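Local atomic coordinates of chromosome-partitioning protein ParB (Caulobacter vibrioides, PDB entry 7BM8), a protein that binds CTP and DNA at the origin of replication and takes part in partitioning the chromosome, localising to both poles of the predivisional cell. Residues 44-49 against 85-90; 73-78 against 109-114. All coordinates share one frame; numbering follows the deposited sequence.

Contact 1 of 2, residues 44-49 against 85-90; sequences RNPDQP and EYQIVA. With CTP (cytidine-5'-triphosphate), chain C.
Asn45 leaves the edge of the sheet beside Gln87 and Ile88, just past strand 42-44, which runs parallel to 86-88; the nearest CA approach, 5.1 Å, is between Arg44 and Ile88. This is the edge of the mixed sheet of the ParB N-terminal domain: Asn45 to Gln48 form a type I turn after strand 42-44, while the chain turns a corner at Val89 after strand 86-88, and Val89 and Ala90 together make a classic beta bulge facing Leu75. Backbone hydrogen bonds between the strands lie one step back, at Gln43, which is bonded to both Tyr86 and Ile88. What joins the segments themselves is a pair of stacked amides. With CG of Gln87 swung away from its own N (chi1 -164°) and the chain extended beyond, the amide reaches Asn45, and the two planes lie 19° apart. Gln87 NE2 sits 3.2 Å from Asn45 OD1, too badly angled for a hydrogen bond; Gln87 OE1 lies 3.8 Å from Asn45 ND2, so oxygen faces nitrogen at both ends and the amide dipoles are probably close to antiparallel, which would suit the stack. The hydrogen bond that Gln87 OE1 does make is with Arg77 NE. Nearer the sheet, Asn45 CB packs 3.9 Å from Ile88 O. Both segments then feed the nucleotide pocket: Gln48 belongs to it, and Ala90 C comes within 3.7 Å of CTP O1G. Back in the turn, Asn45 OD1 takes a weak but straight bond from Asp47 N, 3.4 Å long with 164° at the hydrogen, closing an Asx turn.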
ATOM      1  N   ARG A  44       7.819 -14.151 -12.441  1.00 55.67           N
ATOM      2  CA  ARG A  44       8.071 -13.724 -11.036  1.00 60.12           C
ATOM      3  C   ARG A  44       9.546 -13.942 -10.683  1.00 61.89           C
ATOM      4  O   ARG A  44      10.177 -14.836 -11.279  1.00 74.50           O
ATOM      5  CB  ARG A  44       7.185 -14.502 -10.054  1.00 64.32           C
ATOM      6  CG  ARG A  44       7.075 -15.993 -10.350  1.00 70.39           C
ATOM      7  CD  ARG A  44       6.315 -16.787  -9.305  1.00 74.18           C
ATOM      8  NE  ARG A  44       7.171 -17.684  -8.538  1.00 74.48           N
ATOM      9  CZ  ARG A  44       7.688 -17.425  -7.339  1.00 74.40           C
ATOM     10  NH1 ARG A  44       7.451 -16.275  -6.729  1.00 71.46           N
ATOM     11  NH2 ARG A  44       8.450 -18.332  -6.750  1.00 78.79           N
ATOM     12  N   ASN A  45      10.072 -13.145  -9.751  1.00 59.73           N
ATOM     13  CA  ASN A  45      11.360 -13.419  -9.062  1.00 63.39           C
ATOM     14  C   ASN A  45      11.056 -14.309  -7.862  1.00 72.32           C
ATOM     15  O   ASN A  45      10.300 -13.909  -6.979  1.00 70.02           O
ATOM     16  CB  ASN A  45      12.071 -12.136  -8.631  1.00 64.57           C
ATOM     17  CG  ASN A  45      13.480 -12.378  -8.131  1.00 64.41           C
ATOM     18  OD1 ASN A  45      14.017 -13.478  -8.259  1.00 66.64           O
ATOM     19  ND2 ASN A  45      14.089 -11.349  -7.565  1.00 69.63           N
ATOM     20  N   PRO A  46      11.604 -15.546  -7.799  1.00 77.77           N
ATOM     21  CA  PRO A  46      11.400 -16.415  -6.638  1.00 78.37           C
ATOM     22  C   PRO A  46      11.849 -15.777  -5.311  1.00 77.36           C
ATOM     23  O   PRO A  46      11.249 -16.065  -4.294  1.00 67.29           O
ATOM     24  CB  PRO A  46      12.247 -17.657  -6.956  1.00 78.79           C
ATOM     25  CG  PRO A  46      12.369 -17.650  -8.466  1.00 76.95           C
ATOM     26  CD  PRO A  46      12.412 -16.187  -8.850  1.00 72.18           C
ATOM     27  N   ASP A  47      12.859 -14.900  -5.364  1.00 78.64           N
ATOM     28  CA  ASP A  47      13.474 -14.231  -4.185  1.00 76.15           C
ATOM     29  C   ASP A  47      12.801 -12.875  -3.946  1.00 75.61           C
ATOM     30  O   ASP A  47      13.502 -11.939  -3.510  1.00 75.02           O
ATOM     31  CB  ASP A  47      14.983 -14.071  -4.382  1.00 74.32           C
ATOM     32  CG  ASP A  47      15.641 -15.320  -4.935  1.00 80.53           C
ATOM     33  OD1 ASP A  47      15.681 -16.330  -4.204  1.00 87.70           O
ATOM     34  OD2 ASP A  47      16.073 -15.279  -6.106  1.00 92.08           O
ATOM     35  N   GLN A  48      11.492 -12.781  -4.203  1.00 78.79           N
ATOM     36  CA  GLN A  48      10.668 -11.561  -3.984  1.00 79.68           C
ATOM     37  C   GLN A  48      10.299 -11.491  -2.502  1.00 74.54           C
ATOM     38  O   GLN A  48       9.860 -12.486  -1.929  1.00 75.90           O
ATOM     39  CB  GLN A  48       9.448 -11.603  -4.907  1.00 80.32           C
ATOM     40  CG  GLN A  48       8.736 -10.267  -5.080  1.00 83.88           C
ATOM     41  CD  GLN A  48       7.416 -10.205  -4.351  1.00 81.13           C
ATOM     42  OE1 GLN A  48       6.621 -11.142  -4.387  1.00 82.87           O
ATOM     43  NE2 GLN A  48       7.160  -9.081  -3.702  1.00 79.02           N
ATOM     44  N   PRO A  49      10.479 -10.331  -1.827  1.00 72.42           N
ATOM     45  CA  PRO A  49      10.211 -10.208  -0.390  1.00 75.70           C
ATOM     46  C   PRO A  49       8.909 -10.840   0.135  1.00 78.90           C
ATOM     47  O   PRO A  49       8.897 -11.252   1.288  1.00 64.85           O
ATOM     48  CB  PRO A  49      10.129  -8.686  -0.200  1.00 77.54           C
ATOM     49  CG  PRO A  49      11.087  -8.131  -1.232  1.00 79.74           C
ATOM     50  CD  PRO A  49      10.982  -9.076  -2.411  1.00 77.51           C
ATOM     51  N   GLU A  85      12.154 -12.119 -22.031  1.00 71.52           N
ATOM     52  CA  GLU A  85      11.225 -12.226 -20.875  1.00 66.84           C
ATOM     53  C   GLU A  85      11.570 -11.110 -19.883  1.00 63.02           C
ATOM     54  O   GLU A  85      12.704 -10.600 -19.946  1.00 71.83           O
ATOM     55  CB  GLU A  85      11.336 -13.606 -20.225  1.00 67.22           C
ATOM     56  CG  GLU A  85      10.004 -14.141 -19.727  1.00 75.60           C
ATOM     57  CD  GLU A  85      10.073 -15.230 -18.669  1.00 76.16           C
ATOM     58  OE1 GLU A  85      11.052 -15.247 -17.899  1.00 69.11           O
ATOM     59  OE2 GLU A  85       9.139 -16.054 -18.611  1.00 92.04           O
ATOM     60  N   TYR A  86      10.630 -10.735 -19.015  1.00 59.80           N
ATOM     61  CA  TYR A  86      10.823  -9.693 -17.970  1.00 60.39           C
ATOM     62  C   TYR A  86      10.530 -10.296 -16.594  1.00 57.65           C
ATOM     63  O   TYR A  86       9.493 -10.968 -16.435  1.00 57.52           O
ATOM     64  CB  TYR A  86       9.940  -8.479 -18.262  1.00 57.74           C
ATOM     65  CG  TYR A  86      10.285  -7.768 -19.543  1.00 55.09           C
ATOM     66  CD1 TYR A  86      11.394  -6.945 -19.625  1.00 56.67           C
ATOM     67  CD2 TYR A  86       9.514  -7.928 -20.681  1.00 58.25           C
ATOM     68  CE1 TYR A  86      11.724  -6.291 -20.800  1.00 57.54           C
ATOM     69  CE2 TYR A  86       9.831  -7.282 -21.866  1.00 59.08           C
ATOM     70  CZ  TYR A  86      10.940  -6.460 -21.926  1.00 58.01           C
ATOM     71  OH  TYR A  86      11.257  -5.819 -23.089  1.00 65.81           O
ATOM     72  N   GLN A  87      11.435 -10.074 -15.638  1.00 56.99           N
ATOM     73  CA  GLN A  87      11.297 -10.557 -14.240  1.00 58.36           C
ATOM     74  C   GLN A  87      10.666  -9.443 -13.401  1.00 50.82           C
ATOM     75  O   GLN A  87      11.261  -8.353 -13.315  1.00 45.96           O
ATOM     76  CB  GLN A  87      12.651 -10.984 -13.669  1.00 61.41           C
ATOM     77  CG  GLN A  87      12.528 -11.826 -12.408  1.00 57.04           C
ATOM     78  CD  GLN A  87      13.837 -11.943 -11.672  1.00 56.99           C
ATOM     79  OE1 GLN A  87      14.473 -10.947 -11.334  1.00 57.05           O
ATOM     80  NE2 GLN A  87      14.248 -13.172 -11.406  1.00 65.03           N
ATOM     81  N   ILE A  88       9.502  -9.715 -12.810  1.00 53.57           N
ATOM     82  CA  ILE A  88       8.722  -8.723 -12.014  1.00 58.81           C
ATOM     83  C   ILE A  88       9.539  -8.336 -10.778  1.00 54.68           C
ATOM     84  O   ILE A  88       9.843  -9.226  -9.962  1.00 51.39           O
ATOM     85  CB  ILE A  88       7.329  -9.276 -11.652  1.00 61.19           C
ATOM     86  CG1 ILE A  88       6.462  -9.431 -12.902  1.00 60.77           C
ATOM     87  CG2 ILE A  88       6.652  -8.410 -10.598  1.00 61.44           C
ATOM     88  CD1 ILE A  88       5.226 -10.265 -12.691  1.00 65.82           C
ATOM     89  N   VAL A  89       9.872  -7.048 -10.668  1.00 55.34           N
ATOM     90  CA  VAL A  89      10.605  -6.449  -9.515  1.00 57.23           C
ATOM     91  C   VAL A  89       9.577  -6.034  -8.458  1.00 54.65           C
ATOM     92  O   VAL A  89       9.796  -6.348  -7.273  1.00 56.61           O
ATOM     93  CB  VAL A  89      11.472  -5.259  -9.969  1.00 57.87           C
ATOM     94  CG1 VAL A  89      12.229  -4.635  -8.806  1.00 58.57           C
ATOM     95  CG2 VAL A  89      12.425  -5.657 -11.087  1.00 53.70           C
ATOM     96  N   ALA A  90       8.501  -5.361  -8.881  1.00 53.04           N
ATOM     97  CA  ALA A  90       7.362  -4.946  -8.029  1.00 53.43           C
ATOM     98  C   ALA A  90       6.052  -5.087  -8.812  1.00 50.84           C
ATOM     99  O   ALA A  90       5.950  -4.472  -9.888  1.00 50.31           O
ATOM    100  CB  ALA A  90       7.563  -3.528  -7.558  1.00 51.60           C
TER
HETATM  101  N1  CTP C 301      -3.745  -1.429  -8.014  1.00 46.58           N
HETATM  102  C2  CTP C 301      -3.776  -1.163  -9.388  1.00 44.57           C
HETATM  103  N3  CTP C 301      -4.944  -1.296 -10.060  1.00 43.36           N
HETATM  104  C4  CTP C 301      -6.054  -1.686  -9.418  1.00 51.41           C
HETATM  105  C5  CTP C 301      -6.041  -1.969  -8.021  1.00 49.23           C
HETATM  106  C6  CTP C 301      -4.877  -1.835  -7.366  1.00 46.09           C
HETATM  107  O2  CTP C 301      -2.733  -0.804  -9.954  1.00 46.03           O
HETATM  108  N4  CTP C 301      -7.166  -1.804 -10.128  1.00 54.88           N
HETATM  109  C1' CTP C 301      -2.441  -1.286  -7.312  1.00 53.09           C
HETATM  110  C2' CTP C 301      -2.531  -0.709  -5.902  1.00 56.97           C
HETATM  111  O2' CTP C 301      -2.704   0.688  -5.980  1.00 64.48           O
HETATM  112  C3' CTP C 301      -1.154  -1.126  -5.372  1.00 61.94           C
HETATM  113  C4' CTP C 301      -0.932  -2.503  -6.028  1.00 64.00           C
HETATM  114  O4' CTP C 301      -1.868  -2.559  -7.139  1.00 61.39           O
HETATM  115  O3' CTP C 301      -0.148  -0.203  -5.771  1.00 61.03           O
HETATM  116  C5' CTP C 301      -1.122  -3.703  -5.132  1.00 60.26           C
HETATM  117  O5' CTP C 301      -0.122  -3.668  -4.081  1.00 58.73           O
HETATM  118  PA  CTP C 301       0.450  -4.997  -3.388  1.00 58.13           P
HETATM  119  O1A CTP C 301       1.776  -4.686  -2.778  1.00 63.96           O
HETATM  120  O2A CTP C 301      -0.604  -5.607  -2.527  1.00 59.65           O
HETATM  121  O3A CTP C 301       0.700  -5.949  -4.647  1.00 56.25           O
HETATM  122  PB  CTP C 301       1.690  -5.720  -5.878  1.00 56.24           P
HETATM  123  O1B CTP C 301       0.914  -5.861  -7.140  1.00 66.85           O
HETATM  124  O2B CTP C 301       2.461  -4.466  -5.607  1.00 59.05           O
HETATM  125  O3B CTP C 301       2.669  -6.976  -5.743  1.00 69.92           O
HETATM  126  PG  CTP C 301       4.011  -7.132  -4.865  1.00109.02           P
HETATM  127  O1G CTP C 301       5.184  -7.028  -5.816  1.00102.78           O
HETATM  128  O2G CTP C 301       3.965  -5.989  -3.869  1.00 89.15           O
HETATM  129  O3G CTP C 301       3.906  -8.491  -4.216  1.00 94.63           O

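Contact 2 of 2, residues 73-78 against 109-114; sequences PILVRP and MVRELD
Arg77 NH1 is gripped twice: it gives a 2.9 Å hydrogen bond to Leu113 O, and it makes a salt bridge with Asp115, at the start of helix 115-127; NE of the same group is hydrogen-bonded to Gln87 OE1. Leu113 O lies in the guanidinium plane, while NH1 stands above the plane of that carbonyl, 39° out of it. A chi1 of 70° sets CG between the backbone N and the carbonyl carbon, and the extended chain carries the cation out to the loop. Before that loop, strands 74-78 and 105-110 pair in parallel. Met109 N bonds to Ile74 O at 3.0 Å, Val76 N to Met109 O at 3.1 Å, and Arg111 N to Val76 O at 3.2 Å, the last in the carbonyl plane. Val76 CG2 meets Val110 CG2 at 3.8 Å on one face, with Pro78 CD against Val110 CG1 beside it. On the other face the side chains of Leu75 and Arg111 cross at about a right angle, CD1 against CG. Met109, bent at chi3, brings CE to 3.9 Å from Pro73 CB; Pro73 and Met109 of the second subunit pack against this pair. The chemistry thus divides: parallel-sheet bonds hold the strands, apolar contacts reach the dimer interface, and Arg77 ties strand 74-78 to the residues leading into helix 115-127.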
ATOM      1  N   PRO A  73       1.432   0.866 -13.106  1.00 63.68           N
ATOM      2  CA  PRO A  73       2.292   0.024 -13.938  1.00 65.53           C
ATOM      3  C   PRO A  73       3.196  -0.895 -13.104  1.00 65.86           C
ATOM      4  O   PRO A  73       3.600  -0.493 -12.025  1.00 60.88           O
ATOM      5  CB  PRO A  73       3.136   1.025 -14.740  1.00 64.17           C
ATOM      6  CG  PRO A  73       2.275   2.264 -14.798  1.00 63.14           C
ATOM      7  CD  PRO A  73       1.522   2.286 -13.481  1.00 66.84           C
ATOM      8  N   ILE A  74       3.484  -2.088 -13.635  1.00 68.91           N
ATOM      9  CA  ILE A  74       4.276  -3.162 -12.964  1.00 64.60           C
ATOM     10  C   ILE A  74       5.758  -2.954 -13.293  1.00 57.77           C
ATOM     11  O   ILE A  74       6.099  -2.860 -14.485  1.00 48.66           O
ATOM     12  CB  ILE A  74       3.765  -4.557 -13.384  1.00 62.27           C
ATOM     13  CG1 ILE A  74       2.325  -4.784 -12.909  1.00 60.47           C
ATOM     14  CG2 ILE A  74       4.701  -5.653 -12.892  1.00 58.25           C
ATOM     15  CD1 ILE A  74       1.642  -5.976 -13.540  1.00 61.74           C
ATOM     16  N   LEU A  75       6.598  -2.873 -12.259  1.00 55.95           N
ATOM     17  CA  LEU A  75       8.061  -2.660 -12.391  1.00 56.77           C
ATOM     18  C   LEU A  75       8.728  -4.010 -12.662  1.00 55.33           C
ATOM     19  O   LEU A  75       8.529  -4.947 -11.855  1.00 49.24           O
ATOM     20  CB  LEU A  75       8.604  -2.011 -11.115  1.00 58.50           C
ATOM     21  CG  LEU A  75      10.098  -1.679 -11.126  1.00 62.40           C
ATOM     22  CD1 LEU A  75      10.482  -0.871 -12.359  1.00 64.28           C
ATOM     23  CD2 LEU A  75      10.495  -0.940  -9.861  1.00 58.39           C
ATOM     24  N   VAL A  76       9.482  -4.088 -13.761  1.00 53.51           N
ATOM     25  CA  VAL A  76      10.187  -5.315 -14.235  1.00 56.46           C
ATOM     26  C   VAL A  76      11.623  -4.944 -14.615  1.00 57.92           C
ATOM     27  O   VAL A  76      11.854  -3.779 -14.978  1.00 55.18           O
ATOM     28  CB  VAL A  76       9.458  -5.949 -15.433  1.00 54.65           C
ATOM     29  CG1 VAL A  76       8.028  -6.326 -15.084  1.00 56.42           C
ATOM     30  CG2 VAL A  76       9.496  -5.052 -16.664  1.00 51.42           C
ATOM     31  N   ARG A  77      12.535  -5.917 -14.542  1.00 59.31           N
ATOM     32  CA  ARG A  77      13.876  -5.867 -15.182  1.00 57.86           C
ATOM     33  C   ARG A  77      13.917  -6.925 -16.279  1.00 57.56           C
ATOM     34  O   ARG A  77      13.181  -7.911 -16.212  1.00 54.65           O
ATOM     35  CB  ARG A  77      14.985  -6.098 -14.154  1.00 60.04           C
ATOM     36  CG  ARG A  77      15.062  -7.517 -13.607  1.00 63.09           C
ATOM     37  CD  ARG A  77      16.248  -7.667 -12.676  1.00 65.38           C
ATOM     38  NE  ARG A  77      16.234  -8.920 -11.936  1.00 65.52           N
ATOM     39  CZ  ARG A  77      17.178  -9.306 -11.083  1.00 70.93           C
ATOM     40  NH1 ARG A  77      18.228  -8.534 -10.848  1.00 74.57           N
ATOM     41  NH2 ARG A  77      17.070 -10.469 -10.464  1.00 75.20           N
ATOM     42  N   PRO A  78      14.766  -6.758 -17.320  1.00 55.56           N
ATOM     43  CA  PRO A  78      14.958  -7.805 -18.320  1.00 59.36           C
ATOM     44  C   PRO A  78      15.358  -9.103 -17.606  1.00 64.84           C
ATOM     45  O   PRO A  78      16.192  -9.033 -16.721  1.00 72.77           O
ATOM     46  CB  PRO A  78      16.085  -7.278 -19.220  1.00 57.97           C
ATOM     47  CG  PRO A  78      16.061  -5.778 -19.012  1.00 61.88           C
ATOM     48  CD  PRO A  78      15.588  -5.570 -17.586  1.00 59.17           C
ATOM     49  N   MET A 109       7.163  -1.062 -16.677  1.00 55.55           N
ATOM     50  CA  MET A 109       8.328  -0.143 -16.780  1.00 59.82           C
ATOM     51  C   MET A 109       9.604  -0.974 -16.644  1.00 58.92           C
ATOM     52  O   MET A 109       9.787  -1.590 -15.570  1.00 57.34           O
ATOM     53  CB  MET A 109       8.307   0.918 -15.678  1.00 66.45           C
ATOM     54  CG  MET A 109       7.133   1.861 -15.778  1.00 68.62           C
ATOM     55  SD  MET A 109       6.874   2.790 -14.259  1.00 73.54           S
ATOM     56  CE  MET A 109       6.635   1.468 -13.071  1.00 69.49           C
ATOM     57  N   VAL A 110      10.432  -0.998 -17.693  1.00 53.73           N
ATOM     58  CA  VAL A 110      11.690  -1.801 -17.750  1.00 50.55           C
ATOM     59  C   VAL A 110      12.854  -0.917 -17.295  1.00 54.00           C
ATOM     60  O   VAL A 110      13.067   0.141 -17.910  1.00 67.87           O
ATOM     61  CB  VAL A 110      11.943  -2.369 -19.157  1.00 43.39           C
ATOM     62  CG1 VAL A 110      13.167  -3.269 -19.179  1.00 43.53           C
ATOM     63  CG2 VAL A 110      10.727  -3.106 -19.693  1.00 43.37           C
ATOM     64  N   ARG A 111      13.566  -1.345 -16.251  1.00 55.56           N
ATOM     65  CA  ARG A 111      14.797  -0.692 -15.733  1.00 57.22           C
ATOM     66  C   ARG A 111      15.864  -1.777 -15.525  1.00 60.24           C
ATOM     67  O   ARG A 111      15.507  -2.868 -15.040  1.00 56.73           O
ATOM     68  CB  ARG A 111      14.493   0.061 -14.434  1.00 61.70           C
ATOM     69  CG  ARG A 111      13.328   1.041 -14.512  1.00 71.64           C
ATOM     70  CD  ARG A 111      13.647   2.345 -15.230  1.00 86.22           C
ATOM     71  NE  ARG A 111      12.532   3.293 -15.191  1.00 92.45           N
ATOM     72  CZ  ARG A 111      11.493   3.311 -16.032  1.00 94.41           C
ATOM     73  NH1 ARG A 111      11.394   2.434 -17.020  1.00101.28           N
ATOM     74  NH2 ARG A 111      10.545   4.219 -15.881  1.00 95.44           N
ATOM     75  N   GLU A 112      17.113  -1.505 -15.915  1.00 67.63           N
ATOM     76  CA  GLU A 112      18.285  -2.379 -15.633  1.00 61.76           C
ATOM     77  C   GLU A 112      18.523  -2.373 -14.122  1.00 53.94           C
ATOM     78  O   GLU A 112      18.696  -1.280 -13.567  1.00 60.85           O
ATOM     79  CB  GLU A 112      19.525  -1.898 -16.391  1.00 63.97           C
ATOM     80  CG  GLU A 112      19.552  -2.326 -17.848  1.00 74.35           C
ATOM     81  CD  GLU A 112      19.852  -3.799 -18.085  1.00 90.35           C
ATOM     82  OE1 GLU A 112      19.916  -4.562 -17.096  1.00106.27           O
ATOM     83  OE2 GLU A 112      20.021  -4.183 -19.261  1.00 94.57           O
ATOM     84  N   LEU A 113      18.491  -3.540 -13.478  1.00 53.56           N
ATOM     85  CA  LEU A 113      18.599  -3.662 -12.000  1.00 56.74           C
ATOM     86  C   LEU A 113      19.315  -4.969 -11.644  1.00 60.49           C
ATOM     87  O   LEU A 113      18.926  -6.021 -12.191  1.00 63.19           O
ATOM     88  CB  LEU A 113      17.193  -3.626 -11.392  1.00 59.51           C
ATOM     89  CG  LEU A 113      16.360  -2.379 -11.692  1.00 61.06           C
ATOM     90  CD1 LEU A 113      14.890  -2.628 -11.402  1.00 61.48           C
ATOM     91  CD2 LEU A 113      16.861  -1.184 -10.899  1.00 64.76           C
ATOM     92  N   ASP A 114      20.318  -4.896 -10.762  1.00 62.83           N
ATOM     93  CA  ASP A 114      21.032  -6.073 -10.197  1.00 57.35           C
ATOM     94  C   ASP A 114      20.221  -6.612  -9.011  1.00 50.41           C
ATOM     95  O   ASP A 114      19.262  -5.949  -8.593  1.00 43.64           O
ATOM     96  CB  ASP A 114      22.482  -5.729  -9.835  1.00 62.28           C
ATOM     97  CG  ASP A 114      22.654  -4.794  -8.648  1.00 62.99           C
ATOM     98  OD1 ASP A 114      21.696  -4.653  -7.855  1.00 66.74           O
ATOM     99  OD2 ASP A 114      23.753  -4.217  -8.521  1.00 62.56           O
TER

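In the fold
Contacts 1 and 2 lie in the same mixed sheet of the ParB N-terminal domain, their centres about 9 Å apart. Their segments alternate along the chain, in the order 44-49, 73-78, 85-90 and 109-114, so the polypeptide crosses between them repeatedly. Strand 74-78 stands between 105-110, its parallel neighbour in contact 2, and 86-88, an antiparallel neighbour, beyond which lies 42-44; contact 1 sits where the chain leaves that last strand. Val89 N meets Leu75 O at 2.8 Å where the two contacts touch. Helix 115-127 lies against side chains of both. The sheet and the loop leaving it thus lie between CTP-pocket residues Gln48 and Ala90 and the subunit interface at Pro73 and Met109.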